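Local coordinates for protein lovastatin nonaketide synthase mokA (Monascus pilosus, PDB 6AD3) that builds the nonaketide of monacolin K (lovastatin) as an iterative type I polyketide synthase, here represented by its condensation domain, at residues 104-109 with 218-223; 202-207 with 214-219; 330-335 with 391-396; 310-315 with 509-514; 134-139 with 144-149. The protein carries 1 engineered substitution. All blocks are in the same frame, centred on the assembly; numbering follows the deposited sequence.

Contacts 1 and 2 belong to the N-terminal lobe of the condensation domain and share helix 213-227, which packs on neighbouring strands of one sheet; their centres lie about 10 Å apart and both are buried. Contact 1 is wholly apolar, whereas contact 2 adds a water bridge between two hydroxyls. Contacts 3 and 4 pack helices of the C-terminal lobe and touch each other through F330 and S511. Contact 3 is buried and held by an alanine, a threonine and a leucine, while contact 4, nearer the surface, brings in an arginine, a methionine and water. Contact 5 is a surface hairpin held by backbone hydrogen bonds, its centre about 52 Å from that of contact 4.

Contact 1 (104-109 with 218-223); sequences MFMTGS and NIFVEA
The ring of F220 reaches from its helix to the strand and meets two methionines with its edge. M104 comes nearest: its CB lies in the ring plane, 3.6 Å from F220 CZ. M106 meets the same rim with its terminal methyl, M106 CE standing 3.9 Å from F220 CE2, close to the plane of the ring. Between the segments everything is apolar, and the backbones stay well apart, with the CA atoms of M104 and F220 10.0 Å from each other. M104 touches with CB because that atom points from the strand toward the helix; CG anti to the backbone N (chi1 -170°) and two further bends account for SD and CE lying away from the ring. In M106 the bend near the end (chi3 75°) brings the methyl round to the ring.

This is helix-on-sheet packing in the N-terminal lobe of the condensation domain, a chloramphenicol-acetyltransferase-like fold: helix 213-227 lies over strand 100-107, which hydrogen-bonds along its backbone to strands 199-206 and 453-460. Further packing comes from those neighbours, since F220 also makes an edge-to-face contact with F202 and touches M454.

Charged and polar groups are tied down elsewhere. E222, further along the helix, forms a salt bridge with R125 through OE2, and T107 OG1 is hydrogen-bonded to E199 OE1.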
# COMPACT_ATOMS: atom_id res chain seq x y z
N MET A 104 8.89 7.11 11.99
CA MET A 104 9.33 6.15 12.95
C MET A 104 9.93 6.85 14.17
O MET A 104 11.01 7.46 14.09
CB MET A 104 10.34 5.19 12.34
CG MET A 104 10.65 4.01 13.27
SD MET A 104 9.24 2.93 13.78
CE MET A 104 9.00 1.94 12.31
N PHE A 105 9.24 6.72 15.28
CA PHE A 105 9.75 7.20 16.58
C PHE A 105 10.87 6.28 17.02
O PHE A 105 10.73 5.05 16.97
CB PHE A 105 8.64 7.19 17.63
CG PHE A 105 7.64 8.26 17.44
CD1 PHE A 105 7.94 9.56 17.77
CD2 PHE A 105 6.39 7.98 16.91
CE1 PHE A 105 6.99 10.56 17.64
CE2 PHE A 105 5.48 8.98 16.68
CZ PHE A 105 5.74 10.25 17.14
N MET A 106 12.01 6.85 17.40
CA MET A 106 13.12 6.07 17.91
C MET A 106 13.84 6.79 19.01
O MET A 106 13.88 8.02 19.04
CB MET A 106 14.12 5.64 16.80
CG MET A 106 14.57 6.69 15.80
SD MET A 106 15.19 5.95 14.24
CE MET A 106 13.70 5.44 13.48
N THR A 107 14.45 6.01 19.89
CA THR A 107 15.05 6.55 21.10
C THR A 107 16.49 6.07 21.20
O THR A 107 16.73 4.88 21.18
CB THR A 107 14.30 6.11 22.37
OG1 THR A 107 12.93 6.55 22.32
CG2 THR A 107 14.96 6.72 23.61
N GLY A 108 17.43 6.99 21.25
CA GLY A 108 18.82 6.61 21.30
C GLY A 108 19.68 7.46 20.42
O GLY A 108 19.18 8.18 19.55
N SER A 109 21.00 7.37 20.62
CA SER A 109 21.92 8.28 19.96
C SER A 109 22.02 8.08 18.43
O SER A 109 22.35 7.00 17.94
CB SER A 109 23.30 8.18 20.60
OG SER A 109 24.15 9.16 20.03
N ASN A 218 13.71 -0.51 2.48
CA ASN A 218 15.05 -0.53 1.88
C ASN A 218 15.82 0.74 2.30
O ASN A 218 17.03 0.69 2.49
CB ASN A 218 14.99 -0.62 0.35
CG ASN A 218 14.55 -1.99 -0.16
OD1 ASN A 218 14.37 -2.18 -1.39
ND2 ASN A 218 14.51 -2.97 0.72
N ILE A 219 15.16 1.91 2.32
CA ILE A 219 15.85 3.15 2.70
C ILE A 219 16.43 3.03 4.12
O ILE A 219 17.59 3.42 4.38
CB ILE A 219 14.89 4.37 2.62
CG1 ILE A 219 14.61 4.68 1.14
CG2 ILE A 219 15.46 5.56 3.36
CD1 ILE A 219 13.41 5.57 0.90
N PHE A 220 15.60 2.57 5.07
CA PHE A 220 16.03 2.43 6.45
C PHE A 220 17.22 1.48 6.50
O PHE A 220 18.23 1.76 7.13
CB PHE A 220 14.90 1.87 7.33
CG PHE A 220 13.98 2.92 7.94
CD1 PHE A 220 12.91 3.48 7.19
CD2 PHE A 220 13.99 3.15 9.33
CE1 PHE A 220 11.92 4.31 7.81
CE2 PHE A 220 12.97 3.95 9.94
CZ PHE A 220 11.85 4.38 9.22
N VAL A 221 17.10 0.34 5.85
CA VAL A 221 18.16 -0.66 5.87
C VAL A 221 19.48 -0.17 5.25
O VAL A 221 20.55 -0.40 5.79
CB VAL A 221 17.64 -1.98 5.22
CG1 VAL A 221 18.78 -2.90 4.88
CG2 VAL A 221 16.66 -2.63 6.15
N GLU A 222 19.40 0.54 4.12
CA GLU A 222 20.60 1.10 3.51
C GLU A 222 21.21 2.17 4.39
O GLU A 222 22.43 2.18 4.60
CB GLU A 222 20.33 1.62 2.11
CG GLU A 222 20.12 0.51 1.07
CD GLU A 222 20.30 0.97 -0.39
OE1 GLU A 222 20.24 0.09 -1.26
OE2 GLU A 222 20.65 2.13 -0.65
N ALA A 223 20.37 3.04 4.94
CA ALA A 223 20.85 4.13 5.77
C ALA A 223 21.50 3.63 7.07
O ALA A 223 22.58 4.10 7.44
CB ALA A 223 19.70 5.07 6.10

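Contact 2 (202-207 with 214-219)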
# COMPACT_ATOMS: atom_id res chain seq x y z
N PHE A 202 11.96 9.95 12.83
CA PHE A 202 12.59 9.90 11.52
C PHE A 202 11.53 9.63 10.49
O PHE A 202 10.79 8.65 10.61
CB PHE A 202 13.62 8.78 11.50
CG PHE A 202 14.23 8.56 10.15
CD1 PHE A 202 14.73 9.62 9.43
CD2 PHE A 202 14.26 7.31 9.59
CE1 PHE A 202 15.25 9.44 8.17
CE2 PHE A 202 14.82 7.11 8.33
CZ PHE A 202 15.20 8.20 7.58
N VAL A 203 11.36 10.55 9.55
CA VAL A 203 10.28 10.51 8.61
C VAL A 203 10.83 10.31 7.20
O VAL A 203 11.70 11.07 6.73
CB VAL A 203 9.43 11.83 8.66
CG1 VAL A 203 8.23 11.76 7.69
CG2 VAL A 203 8.95 12.12 10.07
N VAL A 204 10.25 9.33 6.51
CA VAL A 204 10.38 9.14 5.11
C VAL A 204 9.05 9.46 4.43
O VAL A 204 8.03 8.83 4.68
CB VAL A 204 10.79 7.68 4.78
CG1 VAL A 204 10.79 7.47 3.27
CG2 VAL A 204 12.13 7.33 5.38
N ALA A 205 9.06 10.51 3.61
CA ALA A 205 7.91 10.91 2.89
C ALA A 205 8.21 10.86 1.40
O ALA A 205 9.30 11.20 0.97
CB ALA A 205 7.47 12.28 3.30
N TYR A 206 7.24 10.42 0.63
CA TYR A 206 7.44 10.18 -0.79
C TYR A 206 6.21 10.46 -1.61
O TYR A 206 5.07 10.12 -1.24
CB TYR A 206 7.95 8.77 -1.07
CG TYR A 206 7.08 7.65 -0.53
CD1 TYR A 206 7.21 7.23 0.78
CD2 TYR A 206 6.24 6.92 -1.39
CE1 TYR A 206 6.46 6.15 1.25
CE2 TYR A 206 5.51 5.84 -0.94
CZ TYR A 206 5.60 5.48 0.38
OH TYR A 206 4.88 4.41 0.82
N HIS A 207 6.46 11.10 -2.76
CA HIS A 207 5.51 11.08 -3.85
C HIS A 207 5.29 9.65 -4.28
O HIS A 207 6.21 8.82 -4.23
CB HIS A 207 6.00 11.94 -5.01
CG HIS A 207 4.97 12.12 -6.08
ND1 HIS A 207 4.13 13.21 -6.15
CD2 HIS A 207 4.67 11.35 -7.14
CE1 HIS A 207 3.32 13.08 -7.17
NE2 HIS A 207 3.61 11.95 -7.78
N SER A 214 8.01 -1.39 0.50
CA SER A 214 9.32 -2.03 0.40
C SER A 214 10.48 -1.07 0.21
O SER A 214 11.59 -1.24 0.75
CB SER A 214 9.30 -3.10 -0.69
OG SER A 214 8.38 -4.12 -0.36
N THR A 215 10.24 -0.01 -0.57
CA THR A 215 11.21 1.03 -0.71
C THR A 215 11.52 1.71 0.60
O THR A 215 12.69 1.98 0.92
CB THR A 215 10.79 2.02 -1.80
OG1 THR A 215 10.88 1.35 -3.07
CG2 THR A 215 11.69 3.23 -1.81
N THR A 216 10.50 2.01 1.38
CA THR A 216 10.73 2.59 2.72
C THR A 216 11.58 1.69 3.61
O THR A 216 12.58 2.14 4.17
CB THR A 216 9.40 2.90 3.42
OG1 THR A 216 8.60 3.74 2.57
CG2 THR A 216 9.61 3.61 4.76
N GLU A 217 11.30 0.38 3.59
CA GLU A 217 12.13 -0.59 4.32
C GLU A 217 13.56 -0.52 3.81
O GLU A 217 14.52 -0.47 4.62
CB GLU A 217 11.58 -2.02 4.11
CG GLU A 217 10.23 -2.28 4.78
CD GLU A 217 9.50 -3.53 4.26
OE1 GLU A 217 8.29 -3.72 4.60
OE2 GLU A 217 10.01 -4.23 3.36
N ASN A 218 13.71 -0.51 2.48
CA ASN A 218 15.05 -0.53 1.88
C ASN A 218 15.82 0.74 2.30
O ASN A 218 17.03 0.69 2.49
CB ASN A 218 14.99 -0.62 0.35
CG ASN A 218 14.55 -1.99 -0.16
OD1 ASN A 218 14.37 -2.18 -1.39
ND2 ASN A 218 14.51 -2.97 0.72
N ILE A 219 15.16 1.91 2.32
CA ILE A 219 15.85 3.15 2.70
C ILE A 219 16.43 3.03 4.12
O ILE A 219 17.59 3.42 4.38
CB ILE A 219 14.89 4.37 2.62
CG1 ILE A 219 14.61 4.68 1.14
CG2 ILE A 219 15.46 5.56 3.36
CD1 ILE A 219 13.41 5.57 0.90
O HOH W 1 5.93 3.21 2.91
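T216 OG1 has two partners: a water 2.7 Å from T216 OG1, and the carbonyl oxygen of D212, four residues earlier. The same water lies 2.6 Å from Y206 OH, so two buried hydroxyls of helix and strand are joined through one solvent molecule rather than directly. The two side chains themselves cross at about a right angle, with T216 OG1 3.5 Å from Y206 CE1 and set obliquely to the ring. Y206 holds its ring there with CG between the backbone N and the carbonyl carbon (chi1 56°); the water bridge and the bond to D212 together would restrain rotation of the threonine.

The rest is hydrocarbon. V204 sends CG1 to the end of I219, 4.0 Å from I219 CD1, while V204 CB faces the threonine methyl, T216 CG2, at 4.2 Å. V204 and T216 also have the nearest backbones, their CA atoms 7.0 Å apart.

H207 and the short loop leading to the helix match the position of the HHxxxDG motif of condensation domains: H207 and D212 fit its first histidine and its aspartate, while its second histidine is an arginine here. D212 OD1 in turn takes a hydrogen bond from T215 N in the first turn of the helix.

The axes of the segments 202-206 and 214-219 approach to 10.0 Å and run at 139°, closer to antiparallel than parallel. Strand 199-206 lies between strands 188-195 and 100-107, with helix 213-227 on one face and helix 165-176 covering V203 on the other.

Contact 3 (330-335 with 391-396); sequences FYLAAY and VATKDK
T393 makes the whole contact with A333 and L332: its hydroxyl oxygen lies against A333, and its methyl reaches L332 while also brushing A333 CB. T393 OG1 rests 3.7 Å from A333 CB, and T393 CG2 goes to L332 CD2 at 3.9 Å. With that methyl anti to the backbone N (chi1 -64°, measured to OG1), OG1 is turned back along its own helix, where it is hydrogen-bonded to the carbonyl oxygen of H389; the polar end of this buried threonine is therefore satisfied within helix 386-401. Two small residues face each other here, and the CA atoms of A333 and T393 come to 6.1 Å.

This is a helix-helix contact of the C-terminal lobe of the condensation domain: helix 327-343 has helix 386-401 on this side, and its L332 and Y331 also pack on F437 on strand 435-440 of the mixed sheet of this lobe.

Next in the sequence, K394 leads away from helix 327-343 and bends back to its own neighbour, K394 NZ forming a salt bridge with D395 OD1 over 2.9 Å. The ammonium meets the syn side of that oxygen, 27° out of the carboxylate plane. K396, last of the segment, makes a cation-pi contact with the ring of F377.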
# COMPACT_ATOMS: atom_id res chain seq x y z
N PHE A 330 -5.13 -16.91 6.32
CA PHE A 330 -6.15 -16.93 7.38
C PHE A 330 -6.79 -15.53 7.57
O PHE A 330 -8.03 -15.37 7.57
CB PHE A 330 -5.50 -17.41 8.71
CG PHE A 330 -6.51 -17.83 9.79
CD1 PHE A 330 -7.34 -16.88 10.41
CD2 PHE A 330 -6.54 -19.12 10.25
CE1 PHE A 330 -8.19 -17.25 11.43
CE2 PHE A 330 -7.41 -19.49 11.23
CZ PHE A 330 -8.25 -18.57 11.82
N TYR A 331 -5.95 -14.50 7.64
CA TYR A 331 -6.45 -13.16 7.82
C TYR A 331 -7.35 -12.77 6.60
O TYR A 331 -8.39 -12.12 6.75
CB TYR A 331 -5.29 -12.19 8.02
CG TYR A 331 -4.58 -12.34 9.33
CD1 TYR A 331 -5.22 -12.00 10.51
CD2 TYR A 331 -3.25 -12.79 9.41
CE1 TYR A 331 -4.61 -12.19 11.73
CE2 TYR A 331 -2.62 -12.94 10.64
CZ TYR A 331 -3.30 -12.58 11.80
OH TYR A 331 -2.75 -12.75 13.07
N LEU A 332 -6.92 -13.17 5.40
CA LEU A 332 -7.64 -12.82 4.16
C LEU A 332 -8.98 -13.56 4.12
O LEU A 332 -10.02 -12.97 3.85
CB LEU A 332 -6.80 -13.20 2.95
CG LEU A 332 -7.56 -13.10 1.62
CD1 LEU A 332 -8.02 -11.69 1.33
CD2 LEU A 332 -6.68 -13.60 0.49
N ALA A 333 -8.95 -14.84 4.46
CA ALA A 333 -10.15 -15.62 4.48
C ALA A 333 -11.17 -15.08 5.47
O ALA A 333 -12.34 -15.02 5.16
CB ALA A 333 -9.84 -17.11 4.76
N ALA A 334 -10.72 -14.69 6.66
CA ALA A 334 -11.58 -14.16 7.66
C ALA A 334 -12.15 -12.78 7.24
O ALA A 334 -13.31 -12.46 7.49
CB ALA A 334 -10.82 -14.08 8.98
N TYR A 335 -11.33 -11.99 6.56
CA TYR A 335 -11.76 -10.70 6.04
C TYR A 335 -12.87 -10.89 5.01
O TYR A 335 -13.90 -10.22 5.06
CB TYR A 335 -10.56 -9.98 5.42
CG TYR A 335 -10.84 -8.67 4.76
CD1 TYR A 335 -11.33 -7.61 5.47
CD2 TYR A 335 -10.26 -8.39 3.54
CE1 TYR A 335 -11.39 -6.34 4.91
CE2 TYR A 335 -10.32 -7.13 2.97
CZ TYR A 335 -10.91 -6.12 3.65
OH TYR A 335 -10.96 -4.84 3.08
N VAL A 391 -8.43 -23.44 3.29
CA VAL A 391 -7.68 -24.19 2.31
C VAL A 391 -8.02 -23.69 0.92
O VAL A 391 -7.14 -23.53 0.07
CB VAL A 391 -7.97 -25.70 2.47
CG1 VAL A 391 -7.50 -26.48 1.24
CG2 VAL A 391 -7.27 -26.22 3.72
N ALA A 392 -9.30 -23.42 0.67
CA ALA A 392 -9.70 -22.94 -0.67
C ALA A 392 -9.11 -21.56 -0.94
O ALA A 392 -8.70 -21.26 -2.06
CB ALA A 392 -11.20 -22.91 -0.80
N THR A 393 -9.02 -20.76 0.09
CA THR A 393 -8.45 -19.41 -0.05
C THR A 393 -6.94 -19.50 -0.28
O THR A 393 -6.40 -18.81 -1.15
CB THR A 393 -8.78 -18.55 1.19
OG1 THR A 393 -10.20 -18.37 1.25
CG2 THR A 393 -8.11 -17.15 1.07
N LYS A 394 -6.27 -20.40 0.43
CA LYS A 394 -4.90 -20.72 0.13
C LYS A 394 -4.68 -21.08 -1.36
O LYS A 394 -3.74 -20.59 -1.99
CB LYS A 394 -4.44 -21.85 1.04
CG LYS A 394 -2.97 -22.22 0.94
CD LYS A 394 -2.75 -23.51 0.18
CE LYS A 394 -3.43 -24.70 0.82
NZ LYS A 394 -3.51 -25.84 -0.14
N ASP A 395 -5.51 -21.95 -1.91
CA ASP A 395 -5.36 -22.34 -3.33
C ASP A 395 -5.61 -21.16 -4.28
O ASP A 395 -4.91 -20.97 -5.28
CB ASP A 395 -6.32 -23.49 -3.67
CG ASP A 395 -5.96 -24.78 -2.95
OD1 ASP A 395 -4.80 -24.95 -2.56
OD2 ASP A 395 -6.88 -25.59 -2.70
N LYS A 396 -6.55 -20.30 -3.90
CA LYS A 396 -6.92 -19.12 -4.72
C LYS A 396 -5.75 -18.14 -4.78
O LYS A 396 -5.43 -17.57 -5.83
CB LYS A 396 -8.15 -18.45 -4.10
CG LYS A 396 -8.63 -17.18 -4.81
CD LYS A 396 -10.02 -16.73 -4.31
CE LYS A 396 -11.12 -17.56 -4.97
NZ LYS A 396 -12.12 -16.77 -5.69

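Contact 4 (310-315 with 509-514)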
# COMPACT_ATOMS: atom_id res chain seq x y z
N PRO A 310 -2.10 -11.48 21.55
CA PRO A 310 -1.05 -12.38 21.13
C PRO A 310 -1.43 -13.85 21.18
O PRO A 310 -0.93 -14.64 20.36
CB PRO A 310 0.09 -12.08 22.13
CG PRO A 310 -0.58 -11.48 23.31
CD PRO A 310 -1.68 -10.65 22.71
N MET A 311 -2.47 -14.19 21.94
CA MET A 311 -2.94 -15.58 21.94
C MET A 311 -3.78 -15.87 20.72
O MET A 311 -3.73 -16.97 20.18
CB MET A 311 -3.69 -15.93 23.23
CG MET A 311 -2.76 -16.36 24.34
SD MET A 311 -1.82 -17.87 23.90
CE MET A 311 -3.07 -18.84 23.16
N VAL A 312 -4.50 -14.85 20.23
CA VAL A 312 -5.24 -15.01 18.97
C VAL A 312 -4.25 -15.16 17.80
O VAL A 312 -4.40 -16.05 16.95
CB VAL A 312 -6.19 -13.82 18.69
CG1 VAL A 312 -6.87 -14.01 17.36
CG2 VAL A 312 -7.22 -13.70 19.81
N ALA A 313 -3.21 -14.37 17.81
CA ALA A 313 -2.15 -14.49 16.78
C ALA A 313 -1.48 -15.85 16.78
O ALA A 313 -1.23 -16.44 15.71
CB ALA A 313 -1.13 -13.41 16.95
N PHE A 314 -1.25 -16.36 17.98
CA PHE A 314 -0.67 -17.70 18.17
C PHE A 314 -1.57 -18.77 17.61
O PHE A 314 -1.10 -19.68 16.89
CB PHE A 314 -0.36 -17.94 19.66
CG PHE A 314 0.03 -19.37 19.98
CD1 PHE A 314 1.32 -19.80 19.76
CD2 PHE A 314 -0.91 -20.26 20.39
CE1 PHE A 314 1.68 -21.11 20.02
CE2 PHE A 314 -0.57 -21.57 20.69
CZ PHE A 314 0.73 -21.98 20.51
N ARG A 315 -2.87 -18.74 17.94
CA ARG A 315 -3.80 -19.72 17.42
C ARG A 315 -3.88 -19.66 15.90
O ARG A 315 -4.02 -20.68 15.23
CB ARG A 315 -5.20 -19.53 18.02
CG ARG A 315 -5.26 -19.88 19.49
CD ARG A 315 -6.67 -19.95 20.03
NE ARG A 315 -6.59 -20.01 21.49
CZ ARG A 315 -6.70 -18.95 22.28
NH1 ARG A 315 -7.27 -17.84 21.80
NH2 ARG A 315 -6.41 -19.06 23.58
N MET A 509 -12.83 -16.20 17.00
CA MET A 509 -13.75 -17.34 16.99
C MET A 509 -13.25 -18.45 16.06
O MET A 509 -13.21 -19.63 16.44
CB MET A 509 -15.15 -16.86 16.60
CG MET A 509 -16.17 -17.93 16.40
SD MET A 509 -17.79 -17.25 15.86
CE MET A 509 -17.41 -16.75 14.17
N PHE A 510 -12.84 -18.09 14.86
CA PHE A 510 -12.41 -19.10 13.89
C PHE A 510 -11.08 -19.74 14.26
O PHE A 510 -10.82 -20.91 13.90
CB PHE A 510 -12.36 -18.55 12.46
CG PHE A 510 -13.72 -18.32 11.84
CD1 PHE A 510 -14.71 -19.28 11.94
CD2 PHE A 510 -14.01 -17.14 11.18
CE1 PHE A 510 -15.94 -19.09 11.35
CE2 PHE A 510 -15.26 -16.94 10.60
CZ PHE A 510 -16.23 -17.90 10.70
N SER A 511 -10.19 -18.97 14.91
CA SER A 511 -8.92 -19.48 15.27
C SER A 511 -9.06 -20.40 16.49
O SER A 511 -8.29 -21.33 16.64
CB SER A 511 -7.91 -18.36 15.51
OG SER A 511 -8.16 -17.65 16.72
N MET A 512 -10.10 -20.17 17.30
CA MET A 512 -10.47 -21.10 18.40
C MET A 512 -11.09 -22.38 17.83
O MET A 512 -10.81 -23.48 18.29
CB MET A 512 -11.46 -20.40 19.33
CG MET A 512 -11.81 -21.15 20.59
SD MET A 512 -10.41 -21.25 21.73
CE MET A 512 -10.33 -19.54 22.27
N ASN A 513 -11.91 -22.25 16.80
CA ASN A 513 -12.65 -23.38 16.24
C ASN A 513 -12.88 -23.22 14.75
O ASN A 513 -13.93 -22.70 14.33
CB ASN A 513 -13.99 -23.50 16.95
CG ASN A 513 -14.76 -24.73 16.55
OD1 ASN A 513 -14.36 -25.46 15.65
ND2 ASN A 513 -15.89 -24.96 17.21
N PRO A 514 -11.99 -23.80 13.94
CA PRO A 514 -12.09 -23.75 12.48
C PRO A 514 -13.12 -24.68 11.90
O PRO A 514 -13.35 -24.68 10.71
CB PRO A 514 -10.70 -24.20 11.99
CG PRO A 514 -9.86 -24.39 13.21
CD PRO A 514 -10.73 -24.39 14.42
O HOH W 2 -8.50 -17.47 19.57
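Two helix ends of the C-terminal lobe meet where R315 and V312, in the opening turns of helix 310-322, face S511 and M512 in the last turn of helix 495-512. The backbones come nearest at R315 and S511, whose CA atoms are 5.6 Å apart. S511 OG sits against hydrocarbon, 3.7 Å from R315 CB and 3.9 Å from V312 CG1.

The arginine then runs on, extended from CG to NE, alongside M512, both side chains pointing the same way. M512 is bent at chi2 and chi3, which lays its methyl over one face of the guanidinium: M512 CE is 3.5 Å from R315 NH1. Off the opposite face, offset toward the rim, lies M311 O, 3.9 Å above the plane. A water in the plane of the guanidinium, at its edge, accepts a hydrogen bond of 2.6 Å from R315 NH1 and passes one on to S511 OG at 2.9 Å.

S511 OG also has a partner one turn back in its own helix, the carbonyl oxygen of L507, so the hydroxyl can give its proton to L507 while receiving one from the water. At the start of the other helix, D309 OD2 is hydrogen-bonded to V312 N. Deeper in, S511 touches F330 of helix 327-343.

The charged group is thus covered on one face by a methyl and linked to the end of helix 495-512 through water, which takes a hydrogen from R315 NH1 and gives one to S511 OG, without a direct hydrogen bond between the two segments.

Contact 5 (134-139 with 144-149); sequences AAVGNN and SLAQIV
A134 pairs with A146 as a hydrogen-bonded pair of an antiparallel beta hairpin, made by strands 131-135 and 145-150. Both backbone N-H groups and both carbonyls of this pair are used. A134 N donates to A146 O over 3.0 Å with an angle of 164° at the hydrogen, and A146 N returns a bond of 2.9 Å to A134 O; each donor lies in the plane of the carbonyl it meets. A134 O has a second, weaker visitor, the CA-H of L145, with L145 CA 3.2 Å away.

Beyond the non-hydrogen-bonded pair A135 and L145, the last bond across these two segments is V136 N to S144 O, 3.1 Å. That bond is almost straight at the hydrogen (175°), yet the donor stands well above the carbonyl plane, 51° out of it, so no lone pair points at it.

On its other side strand 145-150 bonds to strand 72-77, making it the middle of a three-stranded antiparallel sheet. Q147 NE2 is satisfied there by P77 O, and the backbone of Q147 pairs with H76. L145 turns to the opposite face from A146, toward W86 and F209.

On the A134 and A146 face the valine side chain leans across the hairpin, with V136 CG2 3.9 Å from A146 CB.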
# COMPACT_ATOMS: atom_id res chain seq x y z
N ALA A 134 8.48 15.10 -16.24
CA ALA A 134 8.29 16.31 -17.07
C ALA A 134 7.27 16.03 -18.12
O ALA A 134 7.12 14.89 -18.60
CB ALA A 134 9.61 16.73 -17.70
N ALA A 135 6.53 17.08 -18.50
CA ALA A 135 5.58 16.98 -19.59
C ALA A 135 6.34 16.66 -20.86
O ALA A 135 7.40 17.25 -21.11
CB ALA A 135 4.82 18.30 -19.75
N VAL A 136 5.76 15.80 -21.69
CA VAL A 136 6.19 15.63 -23.07
C VAL A 136 5.27 16.40 -24.04
O VAL A 136 4.06 16.23 -24.03
CB VAL A 136 6.19 14.17 -23.47
CG1 VAL A 136 6.89 14.01 -24.80
CG2 VAL A 136 6.90 13.35 -22.43
N GLY A 137 5.85 17.25 -24.86
CA GLY A 137 5.06 18.09 -25.72
C GLY A 137 4.62 19.34 -24.99
O GLY A 137 4.82 19.47 -23.80
N ASN A 138 4.05 20.29 -25.72
CA ASN A 138 3.58 21.53 -25.09
C ASN A 138 2.08 21.54 -24.77
O ASN A 138 1.67 22.16 -23.80
CB ASN A 138 3.97 22.76 -25.91
CG ASN A 138 5.30 23.37 -25.48
OD1 ASN A 138 5.67 23.35 -24.31
ND2 ASN A 138 6.03 23.91 -26.43
N ASN A 139 1.28 20.83 -25.56
CA ASN A 139 -0.16 20.71 -25.28
C ASN A 139 -0.72 19.29 -25.45
O ASN A 139 -1.57 19.05 -26.30
CB ASN A 139 -0.97 21.69 -26.13
CG ASN A 139 -1.74 22.68 -25.29
OD1 ASN A 139 -2.34 22.33 -24.29
ND2 ASN A 139 -1.68 23.94 -25.67
N SER A 144 1.53 12.68 -22.09
CA SER A 144 2.73 12.03 -21.62
C SER A 144 3.43 12.80 -20.51
O SER A 144 3.53 14.03 -20.52
CB SER A 144 3.71 11.80 -22.77
OG SER A 144 3.52 10.53 -23.36
N LEU A 145 3.92 12.04 -19.56
CA LEU A 145 4.94 12.48 -18.64
C LEU A 145 6.10 11.56 -18.97
O LEU A 145 5.89 10.51 -19.52
CB LEU A 145 4.48 12.28 -17.19
CG LEU A 145 4.47 13.43 -16.20
CD1 LEU A 145 3.76 14.66 -16.72
CD2 LEU A 145 3.92 13.03 -14.85
N ALA A 146 7.32 11.98 -18.69
CA ALA A 146 8.45 11.08 -18.79
C ALA A 146 9.37 11.27 -17.60
O ALA A 146 9.40 12.32 -17.04
CB ALA A 146 9.21 11.26 -20.08
N GLN A 147 10.11 10.23 -17.26
CA GLN A 147 11.12 10.32 -16.21
C GLN A 147 12.41 10.97 -16.76
O GLN A 147 12.93 10.54 -17.78
CB GLN A 147 11.49 8.91 -15.70
CG GLN A 147 10.31 8.08 -15.24
CD GLN A 147 10.77 6.77 -14.62
OE1 GLN A 147 11.23 6.77 -13.48
NE2 GLN A 147 10.72 5.69 -15.38
N ILE A 148 12.90 11.97 -16.07
CA ILE A 148 14.16 12.57 -16.35
C ILE A 148 15.14 12.21 -15.27
O ILE A 148 14.94 12.56 -14.10
CB ILE A 148 14.04 14.09 -16.33
CG1 ILE A 148 12.98 14.53 -17.31
CG2 ILE A 148 15.38 14.73 -16.61
CD1 ILE A 148 12.43 15.92 -16.98
N VAL A 149 16.19 11.49 -15.62
CA VAL A 149 17.16 11.06 -14.61
C VAL A 149 18.30 12.04 -14.59
O VAL A 149 18.96 12.24 -15.59
CB VAL A 149 17.70 9.64 -14.89
CG1 VAL A 149 18.77 9.27 -13.87
CG2 VAL A 149 16.56 8.64 -14.86